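PDB 7DRY: CMP/dCMP-type deaminase domain-containing protein from Aspergillus oryzae RIB40, which probably catalyses the zinc-dependent deamination of a pyrimidine intermediate in riboflavin biosynthesis. Local coordinates for residues T98-G103 and G133-G138; C102-S107 and G143-Q148. All blocks are in the same frame, centred on the assembly; numbering follows the deposited sequence. Where two conformers were deposited one is given.

Contact 1 (T98-G103 and G133-G138); sequences TMEPCG and GVKEPG. With ZN (zinc ion), chain B.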
loop_
_atom_site.group_PDB
_atom_site.type_symbol
_atom_site.label_atom_id
_atom_site.label_comp_id
_atom_site.label_asym_id
_atom_site.label_seq_id
_atom_site.Cartn_x
_atom_site.Cartn_y
_atom_site.Cartn_z
ATOM N N THR A 98 3.244 3.416 -2.446
ATOM C CA THR A 98 4.194 3.799 -3.491
ATOM C C THR A 98 4.368 2.684 -4.517
ATOM O O THR A 98 4.441 2.956 -5.718
ATOM C CB THR A 98 5.542 4.263 -2.927
ATOM O OG1 THR A 98 6.132 3.227 -2.135
ATOM C CG2 THR A 98 5.383 5.534 -2.099
ATOM N N MET A 99 4.419 1.428 -4.073
ATOM C CA MET A 99 4.614 0.296 -4.971
ATOM C C MET A 99 3.383 -0.604 -4.978
ATOM O O MET A 99 2.589 -0.607 -4.035
ATOM C CB MET A 99 5.853 -0.508 -4.554
ATOM C CG MET A 99 7.146 0.316 -4.548
ATOM S SD MET A 99 8.624 -0.660 -4.276
ATOM C CE MET A 99 8.798 -1.499 -5.859
ATOM N N GLU A 100 3.230 -1.358 -6.069
ATOM C CA GLU A 100 2.121 -2.290 -6.220
ATOM C C GLU A 100 2.057 -3.226 -5.009
ATOM O O GLU A 100 3.090 -3.764 -4.600
ATOM C CB GLU A 100 2.361 -3.130 -7.480
ATOM C CG GLU A 100 1.355 -4.241 -7.705
ATOM C CD GLU A 100 1.785 -5.181 -8.814
ATOM O OE1 GLU A 100 2.866 -4.960 -9.393
ATOM O OE2 GLU A 100 1.053 -6.150 -9.101
ATOM N N PRO A 101 0.880 -3.438 -4.417
ATOM C CA PRO A 101 0.791 -4.394 -3.300
ATOM C C PRO A 101 1.187 -5.803 -3.719
ATOM O O PRO A 101 0.810 -6.286 -4.790
ATOM C CB PRO A 101 -0.687 -4.331 -2.887
ATOM C CG PRO A 101 -1.389 -3.622 -4.006
ATOM C CD PRO A 101 -0.387 -2.727 -4.651
ATOM N N CYS A 102 1.945 -6.466 -2.856
ATOM C CA CYS A 102 2.471 -7.776 -3.201
ATOM C C CYS A 102 1.390 -8.851 -3.140
ATOM O O CYS A 102 0.458 -8.800 -2.325
ATOM C CB CYS A 102 3.651 -8.160 -2.303
ATOM S SG CYS A 102 3.288 -8.346 -0.509
ATOM N N GLY A 103 1.531 -9.834 -4.022
ATOM C CA GLY A 103 0.648 -10.982 -4.016
ATOM C C GLY A 103 1.359 -12.255 -3.617
ATOM O O GLY A 103 0.739 -13.317 -3.492
ATOM N N GLY A 133 2.368 3.892 -7.551
ATOM C CA GLY A 133 3.215 4.667 -8.442
ATOM C C GLY A 133 4.152 3.881 -9.337
ATOM O O GLY A 133 4.685 4.423 -10.316
ATOM N N VAL A 134 4.357 2.600 -9.028
ATOM C CA VAL A 134 5.206 1.716 -9.822
ATOM C C VAL A 134 4.551 0.343 -9.864
ATOM O O VAL A 134 4.172 -0.198 -8.820
ATOM C CB VAL A 134 6.634 1.600 -9.246
ATOM C CG1 VAL A 134 7.446 0.567 -10.023
ATOM C CG2 VAL A 134 7.344 2.943 -9.261
ATOM N N LYS A 135 4.428 -0.227 -11.064
ATOM C CA LYS A 135 3.807 -1.540 -11.236
ATOM C C LYS A 135 4.822 -2.659 -10.994
ATOM O O LYS A 135 5.054 -3.536 -11.820
ATOM C CB LYS A 135 3.133 -1.649 -12.598
ATOM C CG LYS A 135 1.961 -2.628 -12.592
ATOM C CD LYS A 135 1.272 -2.728 -13.944
ATOM C CE LYS A 135 0.147 -3.749 -13.889
ATOM N NZ LYS A 135 -0.486 -3.976 -15.219
ATOM N N GLU A 136 5.431 -2.605 -9.812
ATOM C CA GLU A 136 6.317 -3.638 -9.306
ATOM C C GLU A 136 6.062 -3.706 -7.807
ATOM O O GLU A 136 5.863 -2.665 -7.162
ATOM C CB GLU A 136 7.801 -3.326 -9.551
ATOM C CG GLU A 136 8.201 -3.254 -11.017
ATOM C CD GLU A 136 8.008 -4.570 -11.748
ATOM O OE1 GLU A 136 8.075 -5.638 -11.103
ATOM O OE2 GLU A 136 7.789 -4.533 -12.977
ATOM N N PRO A 137 6.040 -4.904 -7.234
ATOM C CA PRO A 137 5.778 -5.035 -5.800
ATOM C C PRO A 137 7.015 -4.707 -4.977
ATOM O O PRO A 137 8.143 -4.701 -5.468
ATOM C CB PRO A 137 5.419 -6.516 -5.651
ATOM C CG PRO A 137 6.202 -7.185 -6.751
ATOM C CD PRO A 137 6.185 -6.213 -7.900
ATOM N N GLY A 138 6.779 -4.453 -3.694
ATOM C CA GLY A 138 7.857 -4.217 -2.756
ATOM C C GLY A 138 8.470 -5.507 -2.262
ATOM O O GLY A 138 8.539 -5.753 -1.055
HETATM ZN ZN ZN B . 3.466 -6.419 0.577
HETATM O O HOH W 1 4.426 -4.800 -1.111
#
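The carboxylate of Glu100 sets one oxygen on the face of the Lys135-Glu136 peptide: OE1 stands almost straight above Lys135 C, 3.4 Å away. At the other end of the group, OE2 accepts a hydrogen bond from the backbone N of Cys147. Glutamate suits this place because its chain is long enough to cross the turn; CG lies opposite the backbone N (chi1 175°), and the rest runs out extended.

The ring of Pro137 has Glu100 and Cys102 on one side of its mean plane. Its CD comes 3.8 Å from Glu100 OE1, while CB packs on Cys102. Proline has no N-H to donate; its CA makes a CH...O contact of 3.2 Å to Glu100 O. Met99 passes alongside: the bend in its thioether chain (chi3 74°) brings CE to 3.3 Å from Pro137 O, with SD against Gly138 CA. Its flexible apolar chain can follow this uneven surface, and helix 164-171 adds Ile167 and Ala171 beside it.

Backbone bonds tie the corners together. Gly133 N donates to Thr98 O at 2.9 Å, and Val134 N adds a weak bond to the same oxygen. Glu100 N reaches Val134 O at 3.1 Å, with a weaker second acceptor in Glu136 O. Two carbonyls converge on one N-H, from the residues before and after Lys135, the centre of an inverse gamma turn.

Within 98-103, Cys102 binds the zinc ion through SG at 2.2 Å, together with His61, Cys112 and a water. A thiolate from a Pro-Cys loop following a central strand, paired with a second cysteine at the next helix, is the hallmark of the zinc site in the cytidine deaminase fold.

Contact 2 (C102-S107 and G143-Q148); sequences CGKRLS and GSEGCQ. With ZN (zinc ion), chain B; SO4 (sulfate ion), chain C.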
loop_
_atom_site.group_PDB
_atom_site.type_symbol
_atom_site.label_atom_id
_atom_site.label_comp_id
_atom_site.label_asym_id
_atom_site.label_seq_id
_atom_site.Cartn_x
_atom_site.Cartn_y
_atom_site.Cartn_z
ATOM N N CYS A 102 1.945 -6.466 -2.856
ATOM C CA CYS A 102 2.471 -7.776 -3.201
ATOM C C CYS A 102 1.390 -8.851 -3.140
ATOM O O CYS A 102 0.458 -8.800 -2.325
ATOM C CB CYS A 102 3.651 -8.160 -2.303
ATOM S SG CYS A 102 3.288 -8.346 -0.509
ATOM N N GLY A 103 1.531 -9.834 -4.022
ATOM C CA GLY A 103 0.648 -10.982 -4.016
ATOM C C GLY A 103 1.359 -12.255 -3.617
ATOM O O GLY A 103 0.739 -13.317 -3.492
ATOM N N LYS A 104 2.672 -12.149 -3.422
ATOM C CA LYS A 104 3.532 -13.247 -3.014
ATOM C C LYS A 104 4.673 -12.634 -2.217
ATOM O O LYS A 104 5.124 -11.529 -2.528
ATOM C CB LYS A 104 4.086 -13.984 -4.240
ATOM C CG LYS A 104 4.911 -15.212 -3.911
ATOM C CD LYS A 104 4.838 -16.246 -5.027
ATOM C CE LYS A 104 5.984 -17.241 -4.934
ATOM N NZ LYS A 104 7.104 -16.877 -5.846
ATOM N N ARG A 105 5.122 -13.338 -1.181
ATOM C CA ARG A 105 6.232 -12.873 -0.363
ATOM C C ARG A 105 7.258 -13.985 -0.214
ATOM O O ARG A 105 6.919 -15.169 -0.254
ATOM C CB ARG A 105 5.757 -12.393 1.020
ATOM C CG ARG A 105 4.993 -11.088 0.958
ATOM C CD ARG A 105 4.616 -10.560 2.343
ATOM N NE ARG A 105 5.797 -10.308 3.162
ATOM C CZ ARG A 105 5.781 -9.659 4.321
ATOM N NH1 ARG A 105 6.916 -9.492 4.993
ATOM N NH2 ARG A 105 4.642 -9.186 4.811
ATOM N N LEU A 106 8.524 -13.587 -0.052
ATOM C CA LEU A 106 9.586 -14.570 0.141
ATOM C C LEU A 106 9.482 -15.227 1.508
ATOM O O LEU A 106 9.731 -16.430 1.649
ATOM C CB LEU A 106 10.951 -13.911 -0.035
ATOM C CG LEU A 106 11.340 -13.733 -1.499
ATOM C CD1 LEU A 106 12.636 -12.956 -1.635
ATOM C CD2 LEU A 106 11.455 -15.093 -2.141
ATOM N N SER A 107 9.133 -14.450 2.525
ATOM C CA SER A 107 8.836 -14.999 3.834
ATOM C C SER A 107 7.489 -15.716 3.797
ATOM O O SER A 107 6.777 -15.720 2.787
ATOM C CB SER A 107 8.854 -13.882 4.873
ATOM O OG SER A 107 7.759 -13.001 4.678
ATOM N N GLY A 143 6.806 -8.703 -10.662
ATOM C CA GLY A 143 5.652 -9.155 -11.412
ATOM C C GLY A 143 4.386 -8.368 -11.131
ATOM O O GLY A 143 4.390 -7.272 -10.567
ATOM N N SER A 144 3.266 -8.968 -11.544
ATOM C CA SER A 144 1.964 -8.313 -11.520
ATOM C C SER A 144 0.899 -9.145 -10.816
ATOM O O SER A 144 -0.295 -8.843 -10.953
ATOM C CB SER A 144 1.512 -8.002 -12.954
ATOM O OG SER A 144 0.151 -7.612 -12.997
ATOM N N GLU A 145 1.293 -10.182 -10.072
ATOM C CA GLU A 145 0.310 -11.084 -9.485
ATOM C C GLU A 145 -0.618 -10.350 -8.517
ATOM O O GLU A 145 -1.803 -10.689 -8.417
ATOM C CB GLU A 145 1.025 -12.253 -8.804
ATOM C CG GLU A 145 0.100 -13.319 -8.258
ATOM C CD GLU A 145 0.816 -14.361 -7.416
ATOM O OE1 GLU A 145 0.132 -15.263 -6.887
ATOM O OE2 GLU A 145 2.058 -14.281 -7.282
ATOM N N GLY A 146 -0.112 -9.331 -7.820
ATOM C CA GLY A 146 -0.968 -8.571 -6.922
ATOM C C GLY A 146 -2.135 -7.928 -7.647
ATOM O O GLY A 146 -3.286 -8.022 -7.213
ATOM N N CYS A 147 -1.851 -7.289 -8.781
ATOM C CA CYS A 147 -2.891 -6.627 -9.557
ATOM C C CYS A 147 -3.927 -7.628 -10.058
ATOM O O CYS A 147 -5.134 -7.354 -10.029
ATOM C CB CYS A 147 -2.233 -5.904 -10.728
ATOM S SG CYS A 147 -1.498 -4.350 -10.231
ATOM N N GLN A 148 -3.475 -8.802 -10.504
ATOM C CA GLN A 148 -4.403 -9.832 -10.959
ATOM C C GLN A 148 -5.352 -10.260 -9.844
ATOM O O GLN A 148 -6.556 -10.426 -10.073
ATOM C CB GLN A 148 -3.618 -11.027 -11.498
ATOM C CG GLN A 148 -2.636 -10.664 -12.597
ATOM C CD GLN A 148 -1.743 -11.827 -12.985
ATOM O OE1 GLN A 148 -1.906 -12.942 -12.490
ATOM N NE2 GLN A 148 -0.787 -11.567 -13.869
HETATM ZN ZN ZN B . 3.466 -6.419 0.577
HETATM S S SO4 C . 9.433 -10.549 1.972
HETATM O O1 SO4 C . 9.045 -9.133 2.046
HETATM O O2 SO4 C . 10.762 -10.676 2.562
HETATM O O3 SO4 C . 8.493 -11.351 2.733
HETATM O O4 SO4 C . 9.415 -10.893 0.561
HETATM O O HOH W 2 3.065 -9.434 -6.667
HETATM O O HOH W 1 4.426 -4.800 -1.111
#
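Gly103 and Gly146 bring their backbones to a CA-CA distance of 4.1 Å, the nearest pair of CA atoms across the segments. Glycine suits both positions: with no side chain on either residue, the backbones can lie this close, most tightly at Gly103, which faces Gly146 N and the Glu145 carbonyl carbon.

Direct polar bonding between the segments is replaced by water. Water 2 accepts from Gly103 N at 3.1 Å and, weakly, from Gly146 N, so the amide in the first turn of helix 145-152 shares its acceptor with the loop.

The end of Glu145 meets the flank of Lys104. Glu145 stretches out fully and sets OE2 3.7 Å from Lys104 CB, touching the aliphatic part of the lysine. The two chains lie askew, and with Lys104 NZ 5.9 Å from Glu145 OE2 the attraction is at most long-range. Long, flexible ionisable residues fit this exposed edge of the contact.

Farther along the loop, a sulfate, probably from the crystallisation liquor, is gripped by several donors. Its O3 lies at the edge of the Arg105 guanidinium, in plane, and receives NE at 2.9 Å in a nearly straight bond (163°), with a weaker one from NH1. Ser107 adds its OG, 2.7 Å from O3, and its N, while Leu106 N holds O4 at 2.9 Å. A turn at chi3 (60°) swings the guanidinium to the anion; NH1 also donates to Asn59 O and NH2 to Gln64 OE1, which fixes the rotation of the group. His61 and Asn59 also bind the sulfate, placing this anion pocket beside the zinc.

The loop leading from strand 91-97 to helix 112-117 therefore rests, at its glycine, on the N-terminal turn of helix 145-152, while its arginine reaches across to helix 62-73.

In the fold
Strand 91-97 runs out into the loop that supplies the first segment of both contacts, and the two share Cys102 and Gly103. The chain then passes through helix 112-117 and returns along strand 127-132, parallel to 91-97; contact 1 closes this excursion at residues 133-138, where the ends of the neighbouring strands meet. Going on to 143-148, the chain comes back to the same loop a few residues later, closing contact 2 at the start of helix 145-152. The two closures overlap in a staggered way, neither enclosing the other. Together they tie the sheet's central strand ends, the zinc-binding loop and helix 145-152, with Glu100 of contact 1 reaching the first turn of that helix in contact 2.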